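Local coordinates for protein putative xanthine dehydrogenase YAGS fad-binding subunit (Escherichia coli, PDB 5G5G) that probably serves as the molybdenum-cofactor subunit of a periplasmic aldehyde oxidase, holding a pterin cytosine dinucleotide and a sulfur-bearing molybdenum centre, at residues 625-630 against 668-673; 589-594 against 602-607; 635-640 against 697-702. All coordinates share one frame; numbering follows the deposited sequence.

Interaction 1. Residues 625-630 against 668-673. With MCN (pterin cytosine dinucleotide), chain Y.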
loop_
_atom_site.group_PDB
_atom_site.type_symbol
_atom_site.label_atom_id
_atom_site.label_comp_id
_atom_site.label_asym_id
_atom_site.label_seq_id
_atom_site.Cartn_x
_atom_site.Cartn_y
_atom_site.Cartn_z
ATOM N N GLN C 625 -0.632 -15.686 2.179
ATOM C CA GLN C 625 -1.781 -15.052 1.612
ATOM C C GLN C 625 -2.764 -14.533 2.672
ATOM O O GLN C 625 -3.324 -13.504 2.543
ATOM C CB GLN C 625 -2.556 -16.035 0.751
ATOM C CG GLN C 625 -1.931 -16.293 -0.599
ATOM C CD GLN C 625 -1.917 -15.038 -1.435
ATOM O OE1 GLN C 625 -0.902 -14.396 -1.568
ATOM N NE2 GLN C 625 -3.038 -14.688 -1.920
ATOM N N VAL C 626 -2.961 -15.341 3.695
ATOM C CA VAL C 626 -3.920 -15.031 4.720
ATOM C C VAL C 626 -3.411 -13.940 5.667
ATOM O O VAL C 626 -4.166 -13.031 6.022
ATOM C CB VAL C 626 -4.369 -16.296 5.462
ATOM C CG1 VAL C 626 -5.365 -15.943 6.527
ATOM C CG2 VAL C 626 -5.032 -17.214 4.455
ATOM N N ILE C 627 -2.162 -14.000 6.072
ATOM C CA ILE C 627 -1.632 -12.900 6.885
ATOM C C ILE C 627 -1.608 -11.600 6.087
ATOM O O ILE C 627 -1.836 -10.538 6.630
ATOM C CB ILE C 627 -0.259 -13.163 7.568
ATOM C CG1 ILE C 627 0.872 -13.290 6.530
ATOM C CG2 ILE C 627 -0.287 -14.420 8.453
ATOM C CD1 ILE C 627 2.239 -13.411 7.166
ATOM N N GLY C 628 -1.385 -11.719 4.792
ATOM C CA GLY C 628 -1.376 -10.570 3.910
ATOM C C GLY C 628 -2.770 -9.972 3.838
ATOM O O GLY C 628 -2.980 -8.721 3.851
ATOM N N ALA C 629 -3.760 -10.859 3.714
ATOM C CA ALA C 629 -5.132 -10.421 3.688
ATOM C C ALA C 629 -5.598 -9.857 5.034
ATOM O O ALA C 629 -6.400 -8.892 5.051
ATOM C CB ALA C 629 -6.015 -11.556 3.238
ATOM N N MET C 630 -5.157 -10.478 6.120
ATOM C CA MET C 630 -5.385 -9.948 7.484
ATOM C C MET C 630 -4.871 -8.493 7.611
ATOM O O MET C 630 -5.587 -7.612 8.110
ATOM C CB MET C 630 -4.776 -10.829 8.562
ATOM C CG MET C 630 -5.530 -12.180 8.694
ATOM S SD MET C 630 -4.514 -13.521 9.390
ATOM C CE MET C 630 -4.481 -13.037 11.076
ATOM N N PRO C 668 0.359 -7.041 14.536
ATOM C CA PRO C 668 0.373 -7.867 15.724
ATOM C C PRO C 668 0.824 -9.261 15.364
ATOM O O PRO C 668 1.178 -9.568 14.190
ATOM C CB PRO C 668 -1.079 -7.904 16.126
ATOM C CG PRO C 668 -1.780 -7.936 14.841
ATOM C CD PRO C 668 -0.951 -7.090 13.885
ATOM N N LYS C 669 0.806 -10.098 16.403
ATOM C CA LYS C 669 0.883 -11.522 16.197
ATOM C C LYS C 669 -0.266 -11.904 15.262
ATOM O O LYS C 669 -1.408 -11.531 15.523
ATOM C CB LYS C 669 0.749 -12.194 17.559
ATOM C CG LYS C 669 0.643 -13.699 17.609
ATOM C CD LYS C 669 0.452 -14.075 19.094
ATOM C CE LYS C 669 -0.749 -14.940 19.344
ATOM N NZ LYS C 669 -0.371 -16.281 18.838
ATOM N N GLN C 670 0.056 -12.616 14.186
ATOM C CA GLN C 670 -0.956 -13.123 13.216
ATOM C C GLN C 670 -0.827 -14.651 13.047
ATOM O O GLN C 670 0.202 -15.147 12.562
ATOM C CB GLN C 670 -0.810 -12.443 11.883
ATOM C CG GLN C 670 -1.091 -10.954 11.928
ATOM C CD GLN C 670 -0.776 -10.255 10.595
ATOM O OE1 GLN C 670 0.200 -10.587 9.881
ATOM N NE2 GLN C 670 -1.578 -9.276 10.277
ATOM N N GLU C 671 -1.865 -15.376 13.447
ATOM C CA GLU C 671 -1.892 -16.848 13.362
ATOM C C GLU C 671 -2.938 -17.302 12.361
ATOM O O GLU C 671 -3.970 -16.681 12.203
ATOM C CB GLU C 671 -2.170 -17.477 14.707
ATOM C CG GLU C 671 -1.083 -17.179 15.735
ATOM C CD GLU C 671 0.254 -17.853 15.398
ATOM O OE1 GLU C 671 0.227 -18.987 14.820
ATOM O OE2 GLU C 671 1.329 -17.224 15.687
ATOM N N VAL C 672 -2.615 -18.359 11.640
ATOM C CA VAL C 672 -3.501 -18.923 10.640
ATOM C C VAL C 672 -3.595 -20.440 10.854
ATOM O O VAL C 672 -2.567 -21.085 11.045
ATOM C CB VAL C 672 -3.014 -18.658 9.212
ATOM C CG1 VAL C 672 -3.997 -19.252 8.196
ATOM C CG2 VAL C 672 -2.831 -17.172 8.906
ATOM N N ILE C 673 -4.810 -21.003 10.766
ATOM C CA ILE C 673 -4.991 -22.478 10.810
ATOM C C ILE C 673 -5.811 -22.816 9.580
ATOM O O ILE C 673 -6.857 -22.190 9.365
ATOM C CB ILE C 673 -5.748 -22.919 12.059
ATOM C CG1 ILE C 673 -4.892 -22.663 13.325
ATOM C CG2 ILE C 673 -6.142 -24.405 11.985
ATOM C CD1 ILE C 673 -5.624 -22.877 14.616
HETATM N N1 MCN Y . -3.046 -21.553 -2.260
HETATM C C2 MCN Y . -2.560 -22.836 -1.740
HETATM N N3 MCN Y . -3.799 -23.729 -1.778
HETATM C C4 MCN Y . -5.074 -23.501 -2.045
HETATM C C5 MCN Y . -5.290 -22.149 -2.666
HETATM C C6 MCN Y . -4.329 -21.273 -2.670
HETATM O O2 MCN Y . -1.536 -23.148 -1.419
HETATM N N4 MCN Y . -6.080 -24.293 -1.932
HETATM C "C1'" MCN Y . -2.042 -20.512 -2.114
HETATM C C2D MCN Y . -0.918 -20.627 -3.211
HETATM O "O2'" MCN Y . 0.289 -20.047 -2.723
HETATM C "C3'" MCN Y . -1.536 -19.815 -4.232
HETATM C C4D MCN Y . -2.255 -18.538 -3.603
HETATM O O4D MCN Y . -2.644 -19.227 -2.319
HETATM O "O3'" MCN Y . -0.687 -19.276 -5.309
HETATM C "C5'" MCN Y . -3.426 -17.936 -4.118
HETATM O "O5'" MCN Y . -4.235 -18.815 -4.863
HETATM P PA MCN Y . -5.706 -18.411 -5.138
HETATM O O1A MCN Y . -6.225 -19.356 -6.220
HETATM O O2A MCN Y . -6.442 -18.233 -3.856
HETATM O O3A MCN Y . -5.579 -16.875 -5.819
HETATM P PB MCN Y . -5.267 -16.617 -7.348
HETATM O O1B MCN Y . -6.511 -16.592 -8.124
HETATM O O2B MCN Y . -4.144 -17.498 -7.786
HETATM O O3B MCN Y . -4.624 -15.190 -7.195
HETATM C C10 MCN Y . -5.511 -13.992 -7.160
HETATM C "C9'" MCN Y . -5.730 -13.447 -5.793
HETATM C "C8'" MCN Y . -6.826 -12.256 -5.941
HETATM S "S8'" MCN Y . -8.189 -12.459 -6.894
HETATM C "C7'" MCN Y . -6.481 -11.161 -5.468
HETATM S "S7'" MCN Y . -7.457 -9.683 -5.706
HETATM C "C6'" MCN Y . -5.329 -11.002 -4.429
HETATM C C7 MCN Y . -4.884 -12.497 -4.062
HETATM O "O9'" MCN Y . -4.571 -13.238 -5.170
HETATM N "N5'" MCN Y . -4.188 -10.369 -5.276
HETATM C C4A MCN Y . -2.793 -10.416 -4.734
HETATM N "N8'" MCN Y . -3.632 -12.388 -3.282
HETATM C C4B MCN Y . -2.630 -11.593 -3.712
HETATM N "N1'" MCN Y . -1.409 -11.644 -3.039
HETATM C "C2'" MCN Y . -0.247 -11.049 -3.542
HETATM N "N2'" MCN Y . 0.844 -11.074 -2.941
HETATM N "N3'" MCN Y . -0.472 -10.032 -4.429
HETATM C "C4'" MCN Y . -1.574 -9.752 -5.221
HETATM O "O4'" MCN Y . -1.835 -8.904 -6.095
#

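Interaction 2. Residues 589-594 against 602-607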
loop_
_atom_site.group_PDB
_atom_site.type_symbol
_atom_site.label_atom_id
_atom_site.label_comp_id
_atom_site.label_asym_id
_atom_site.label_seq_id
_atom_site.Cartn_x
_atom_site.Cartn_y
_atom_site.Cartn_z
ATOM N N HIS C 589 -12.608 -15.374 11.824
ATOM C CA HIS C 589 -11.631 -14.374 12.195
ATOM C C HIS C 589 -11.839 -13.896 13.598
ATOM O O HIS C 589 -12.966 -13.478 13.941
ATOM C CB HIS C 589 -11.753 -13.168 11.278
ATOM C CG HIS C 589 -11.307 -13.432 9.885
ATOM N ND1 HIS C 589 -9.986 -13.657 9.560
ATOM C CD2 HIS C 589 -12.007 -13.580 8.744
ATOM C CE1 HIS C 589 -9.891 -13.880 8.267
ATOM N NE2 HIS C 589 -11.102 -13.850 7.749
ATOM N N PHE C 590 -10.767 -13.949 14.400
ATOM C CA PHE C 590 -10.806 -13.610 15.839
ATOM C C PHE C 590 -9.727 -12.570 16.103
ATOM O O PHE C 590 -8.585 -12.773 15.678
ATOM C CB PHE C 590 -10.556 -14.848 16.730
ATOM C CG PHE C 590 -11.652 -15.843 16.704
ATOM C CD1 PHE C 590 -11.724 -16.771 15.664
ATOM C CD2 PHE C 590 -12.655 -15.848 17.693
ATOM C CE1 PHE C 590 -12.762 -17.686 15.619
ATOM C CE2 PHE C 590 -13.654 -16.801 17.680
ATOM C CZ PHE C 590 -13.740 -17.708 16.604
ATOM N N VAL C 591 -10.093 -11.428 16.687
ATOM C CA VAL C 591 -9.180 -10.310 16.881
ATOM C C VAL C 591 -9.238 -9.765 18.289
ATOM O O VAL C 591 -10.327 -9.667 18.886
ATOM C CB VAL C 591 -9.549 -9.133 15.925
ATOM C CG1 VAL C 591 -8.696 -7.924 16.225
ATOM C CG2 VAL C 591 -9.440 -9.580 14.481
ATOM N N GLU C 592 -8.071 -9.413 18.815
ATOM C CA GLU C 592 -7.974 -8.655 20.046
ATOM C C GLU C 592 -7.414 -7.287 19.704
ATOM O O GLU C 592 -6.376 -7.201 18.976
ATOM C CB GLU C 592 -7.103 -9.406 21.078
ATOM C CG GLU C 592 -6.885 -8.656 22.392
ATOM C CD GLU C 592 -5.926 -9.386 23.323
ATOM O OE1 GLU C 592 -6.190 -10.517 23.714
ATOM O OE2 GLU C 592 -4.912 -8.797 23.707
ATOM N N VAL C 593 -8.082 -6.219 20.155
ATOM C CA VAL C 593 -7.604 -4.870 19.901
ATOM C C VAL C 593 -7.381 -4.119 21.182
ATOM O O VAL C 593 -7.964 -4.471 22.239
ATOM C CB VAL C 593 -8.583 -3.995 19.105
ATOM C CG1 VAL C 593 -8.785 -4.616 17.778
ATOM C CG2 VAL C 593 -9.914 -3.829 19.855
ATOM N N GLY C 594 -6.574 -3.057 21.095
ATOM C CA GLY C 594 -6.460 -2.129 22.194
ATOM C C GLY C 594 -6.961 -0.780 21.672
ATOM O O GLY C 594 -6.686 -0.424 20.518
ATOM N N VAL C 602 -6.420 3.178 17.820
ATOM C CA VAL C 602 -6.727 1.758 17.757
ATOM C C VAL C 602 -5.500 0.979 17.302
ATOM O O VAL C 602 -4.900 1.287 16.261
ATOM C CB VAL C 602 -7.910 1.452 16.833
ATOM C CG1 VAL C 602 -8.311 0.009 16.988
ATOM C CG2 VAL C 602 -9.086 2.350 17.126
ATOM N N ARG C 603 -5.166 -0.067 18.052
ATOM C CA ARG C 603 -3.958 -0.855 17.759
ATOM C C ARG C 603 -4.358 -2.332 17.921
ATOM O O ARG C 603 -4.942 -2.744 18.952
ATOM C CB ARG C 603 -2.797 -0.486 18.708
ATOM C CG ARG C 603 -2.341 0.966 18.593
ATOM C CD ARG C 603 -1.547 1.274 17.345
ATOM N NE ARG C 603 -1.189 2.685 17.349
ATOM C CZ ARG C 603 -1.788 3.664 16.658
ATOM N NH1 ARG C 603 -2.792 3.441 15.822
ATOM N NH2 ARG C 603 -1.333 4.908 16.766
ATOM N N VAL C 604 -4.086 -3.107 16.901
ATOM C CA VAL C 604 -4.420 -4.511 16.955
ATOM C C VAL C 604 -3.381 -5.277 17.742
ATOM O O VAL C 604 -2.186 -5.140 17.498
ATOM C CB VAL C 604 -4.577 -5.101 15.562
ATOM C CG1 VAL C 604 -5.099 -6.555 15.609
ATOM C CG2 VAL C 604 -5.539 -4.230 14.758
ATOM N N ARG C 605 -3.840 -6.135 18.648
ATOM C CA ARG C 605 -2.983 -6.903 19.533
ATOM C C ARG C 605 -2.717 -8.344 19.147
ATOM O O ARG C 605 -1.612 -8.825 19.400
ATOM C CB ARG C 605 -3.522 -6.875 20.942
ATOM C CG ARG C 605 -3.425 -5.470 21.537
ATOM C CD ARG C 605 -4.396 -5.259 22.682
ATOM N NE ARG C 605 -4.093 -6.103 23.846
ATOM C CZ ARG C 605 -3.386 -5.730 24.919
ATOM N NH1 ARG C 605 -2.886 -4.524 25.020
ATOM N NH2 ARG C 605 -3.230 -6.583 25.920
ATOM N N ARG C 606 -3.696 -9.012 18.527
ATOM C CA ARG C 606 -3.595 -10.397 18.144
ATOM C C ARG C 606 -4.666 -10.663 17.098
ATOM O O ARG C 606 -5.795 -10.158 17.230
ATOM C CB ARG C 606 -3.836 -11.238 19.390
ATOM C CG ARG C 606 -3.569 -12.699 19.238
ATOM C CD ARG C 606 -3.500 -13.320 20.645
ATOM N NE ARG C 606 -4.568 -12.927 21.591
ATOM C CZ ARG C 606 -5.552 -13.727 22.038
ATOM N NH1 ARG C 606 -5.681 -14.967 21.620
ATOM N NH2 ARG C 606 -6.423 -13.301 22.923
ATOM N N MET C 607 -4.300 -11.427 16.059
ATOM C CA MET C 607 -5.271 -11.892 15.058
ATOM C C MET C 607 -5.107 -13.368 14.783
ATOM O O MET C 607 -3.981 -13.845 14.678
ATOM C CB MET C 607 -5.110 -11.103 13.752
ATOM C CG MET C 607 -5.180 -9.608 13.920
ATOM S SD MET C 607 -4.879 -8.790 12.325
ATOM C CE MET C 607 -6.392 -9.139 11.477
HETATM O O HOH W 1 -2.841 -10.751 23.396
#

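Interaction 3. Residues 635-640 against 697-702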
loop_
_atom_site.group_PDB
_atom_site.type_symbol
_atom_site.label_atom_id
_atom_site.label_comp_id
_atom_site.label_asym_id
_atom_site.label_seq_id
_atom_site.Cartn_x
_atom_site.Cartn_y
_atom_site.Cartn_z
ATOM N N GLY C 635 -6.096 -2.572 7.367
ATOM C CA GLY C 635 -6.137 -1.287 6.650
ATOM C C GLY C 635 -7.557 -0.753 6.471
ATOM O O GLY C 635 -7.897 0.396 6.824
ATOM N N ALA C 636 -8.374 -1.618 5.912
ATOM C CA ALA C 636 -9.754 -1.326 5.647
ATOM C C ALA C 636 -10.511 -0.974 6.892
ATOM O O ALA C 636 -11.381 -0.080 6.858
ATOM C CB ALA C 636 -10.421 -2.488 4.906
ATOM N N ALA C 637 -10.187 -1.630 8.001
ATOM C CA ALA C 637 -10.918 -1.396 9.223
ATOM C C ALA C 637 -10.533 -0.066 9.888
ATOM O O ALA C 637 -11.412 0.569 10.521
ATOM C CB ALA C 637 -10.738 -2.538 10.223
ATOM N N LEU C 638 -9.233 0.290 9.838
ATOM C CA LEU C 638 -8.685 1.284 10.719
ATOM C C LEU C 638 -8.122 2.549 10.139
ATOM O O LEU C 638 -7.948 3.531 10.874
ATOM C CB LEU C 638 -7.630 0.661 11.617
ATOM C CG LEU C 638 -8.150 -0.448 12.510
ATOM C CD1 LEU C 638 -7.083 -1.018 13.396
ATOM C CD2 LEU C 638 -9.292 0.019 13.406
ATOM N N MET C 639 -7.823 2.546 8.856
ATOM C CA MET C 639 -7.069 3.685 8.287
ATOM C C MET C 639 -7.307 4.016 6.829
ATOM O O MET C 639 -7.118 5.182 6.460
ATOM C CB MET C 639 -5.564 3.478 8.557
ATOM C CG MET C 639 -5.007 2.207 7.940
ATOM S SD MET C 639 -3.263 1.880 8.320
ATOM C CE MET C 639 -3.355 1.184 9.956
ATOM N N GLU C 640 -7.721 3.068 5.992
ATOM C CA GLU C 640 -7.815 3.293 4.543
ATOM C C GLU C 640 -9.086 4.003 4.120
ATOM O O GLU C 640 -10.219 3.603 4.468
ATOM C CB GLU C 640 -7.756 1.957 3.826
ATOM C CG GLU C 640 -6.407 1.360 3.790
ATOM C CD GLU C 640 -6.278 0.053 3.024
ATOM O OE1 GLU C 640 -6.808 -0.072 1.877
ATOM O OE2 GLU C 640 -5.571 -0.855 3.528
ATOM N N GLY C 697 -14.408 -10.764 6.075
ATOM C CA GLY C 697 -14.697 -10.767 7.496
ATOM C C GLY C 697 -13.671 -10.139 8.438
ATOM O O GLY C 697 -13.985 -9.863 9.593
ATOM N N VAL C 698 -12.465 -9.855 7.960
ATOM C CA VAL C 698 -11.419 -9.366 8.845
ATOM C C VAL C 698 -11.792 -8.012 9.463
ATOM O O VAL C 698 -11.665 -7.807 10.679
ATOM C CB VAL C 698 -10.047 -9.217 8.109
ATOM C CG1 VAL C 698 -9.032 -8.476 8.968
ATOM C CG2 VAL C 698 -9.497 -10.615 7.722
ATOM N N SER C 699 -12.214 -7.089 8.621
ATOM C CA SER C 699 -12.450 -5.729 9.088
ATOM C C SER C 699 -13.589 -5.702 10.115
ATOM O O SER C 699 -13.542 -4.948 11.084
ATOM C CB SER C 699 -12.784 -4.804 7.906
ATOM O OG SER C 699 -11.672 -4.777 7.034
ATOM N N ALA C 700 -14.622 -6.503 9.877
ATOM C CA ALA C 700 -15.707 -6.513 10.859
ATOM C C ALA C 700 -15.275 -7.157 12.168
ATOM O O ALA C 700 -15.747 -6.770 13.237
ATOM C CB ALA C 700 -16.919 -7.242 10.351
ATOM N N ALA C 701 -14.434 -8.189 12.116
ATOM C CA ALA C 701 -13.916 -8.740 13.380
ATOM C C ALA C 701 -13.180 -7.661 14.172
ATOM O O ALA C 701 -13.400 -7.544 15.354
ATOM C CB ALA C 701 -13.020 -9.922 13.156
ATOM N N ILE C 702 -12.404 -6.793 13.497
ATOM C CA ILE C 702 -11.787 -5.661 14.181
ATOM C C ILE C 702 -12.826 -4.654 14.738
ATOM O O ILE C 702 -12.725 -4.197 15.880
ATOM C CB ILE C 702 -10.784 -4.984 13.232
ATOM C CG1 ILE C 702 -9.677 -6.004 12.893
ATOM C CG2 ILE C 702 -10.216 -3.680 13.832
ATOM C CD1 ILE C 702 -8.818 -5.523 11.732
#

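Interaction 1. Residues 625-630 against 668-673
Gln670 and Ile627 share a polar partner, the hydroxyl OG1 of Thr631 one residue past the helical segment: Gln670 NE2 and the carbonyl O of Ile627 are both hydrogen-bonded to it. No hydrogen bond runs directly between the two segments, so this threonine fixes the strand amide against the helix. Gln670 stretches out beyond CG (chi2 173°) and lies squarely across Ile627, with its OE1 3.5 Å from Ile627 CB. Met630 runs alongside the same glutamine, pointing the other way; the bend at chi3 (75°) brings its methyl CE to 3.8 Å from Gln670 CB and equally near the carbonyl oxygen of Glu671. The rest is apolar, and one methyl, Val672 CG2, does most of the work: it meets Val626 CG1 at 3.7 Å, Ile627 CG2 at 3.8 Å and Met630 SD at 4.0 Å. On a different side of the helix Gln625 faces the pterin cytosine dinucleotide, its CG 3.5 Å from the ribose oxygen O4D and its amide beside the pterin nitrogens N1' and N8'. With an alanine here that amide would be gone, and the two nitrogens would probably lose a polar neighbour while a gap opened beside the ribose. The example illustrates how a single helix can serve cofactor and sheet at once. Segment 625-630 lies on helix 619-638, and its axis passes 8.6 Å from that of residues 669-673; Val626 and Met630 also rest on Ala609 and Met607 of strand 602-612, the neighbour to which segment 668-673 is hydrogen-bonded in the sheet.

Interaction 2. Residues 589-594 against 602-607
Glu592 reaches across to two consecutive arginines, Arg605 and Arg606, and gives one carboxylate oxygen to each. Its CG stands anti to the backbone N (chi1 177°) and the chain runs on extended, which carries the carboxylate between the two guanidinium groups. Arg605 NE approaches OE2 of Glu592 at 2.8 Å on the anti lone pair, with the two flat groups only 29° apart. Arg606 comes in differently: its NH2 lies 2.9 Å from Glu592 OE1, also on the anti side but tilted out of the carboxylate plane, and here the planes stand 80° apart. Both bonds are nearly straight, and each oxygen lies close to its guanidinium plane, at the edge. The pairing depends on a classic beta bulge. Glu592 O accepts from Arg605 N at 2.8 Å and, less closely, from Arg606 N at 3.3 Å, so that both arginines face one glutamate. Nearby, Arg605 CD passes 3.5 Å from Gly594 N, leaving little space for a side chain at the glycine. On the sheet face of Val591, Val593, Val604 and Met607 the contacts are apolar, as where Val591 CG1 meets Val604 CG1 at 3.9 Å. Other groups complete the charge network: His433 NE2 bonds to Glu592 OE1, Asp426 pairs with Arg605 NH1, and Phe412 receives Arg606 through its carbonyl and a cation-pi contact. A carboxylate placed between two guanidinium groups is likely to stay ionised, and the bulged hairpin is probably held on this face by charge, while the opposite one packs through apolar groups.

Interaction 3. Residues 635-640 against 697-702
The backbones come nearest at Ala637, its CA 4.6 Å from that of Ser699, a close spacing that the small side chains of alanine and serine allow. Its methyl CB packs 3.8 Å from Ser699 CB and equally far from Ile702 CG2. That same isoleucine branch, placed anti to the backbone N by a CG1 torsion of -62°, also takes the tip of Leu638, whose CD2 lies 3.8 Å away as the two side chains meet at a slant. On the other flank Ser699 OG rests 3.4 Å from Ala636 CB. No hydrogen bond links the segments themselves; instead, Ser699 OG bonds to the carbonyl of Gly633, one turn back on the first helix, so the serine is tied to the helix it packs against. Further out, Gly635 O receives both Glu640 N at 2.8 Å and Met639 N at 3.0 Å, from opposite faces of its plane. Glu640 is held in turn by Tyr659 and by a basic side chain of a neighbouring subunit. Thus helix 619-638 packs against the start of helix 698-710, with Met359 of helix 354-372 touching Ala636 and Ser699, while Ile702 and Leu638 reach strands 584-596 and 602-612.

How the interactions relate
The three contacts belong to one continuous helix-on-sheet assembly, with helices 619-638 and 698-710 packed on a mixed sheet that includes strands 584-596, 602-612 and 669-674. Interaction 2 pairs two of these strands and comes first along the chain; interactions 1 and 3 then alternate, both using helix 619-638. Their centres lie about 12 Å (1 and 2), 13 Å (1 and 3) and 10 Å (2 and 3) apart. Met607 is a common neighbour, touching Met630 and Val698 and pairing by its backbone with segment 668-673. This packing therefore connects the sheet to a helix that faces the pterin cofactor through its segment 625-630.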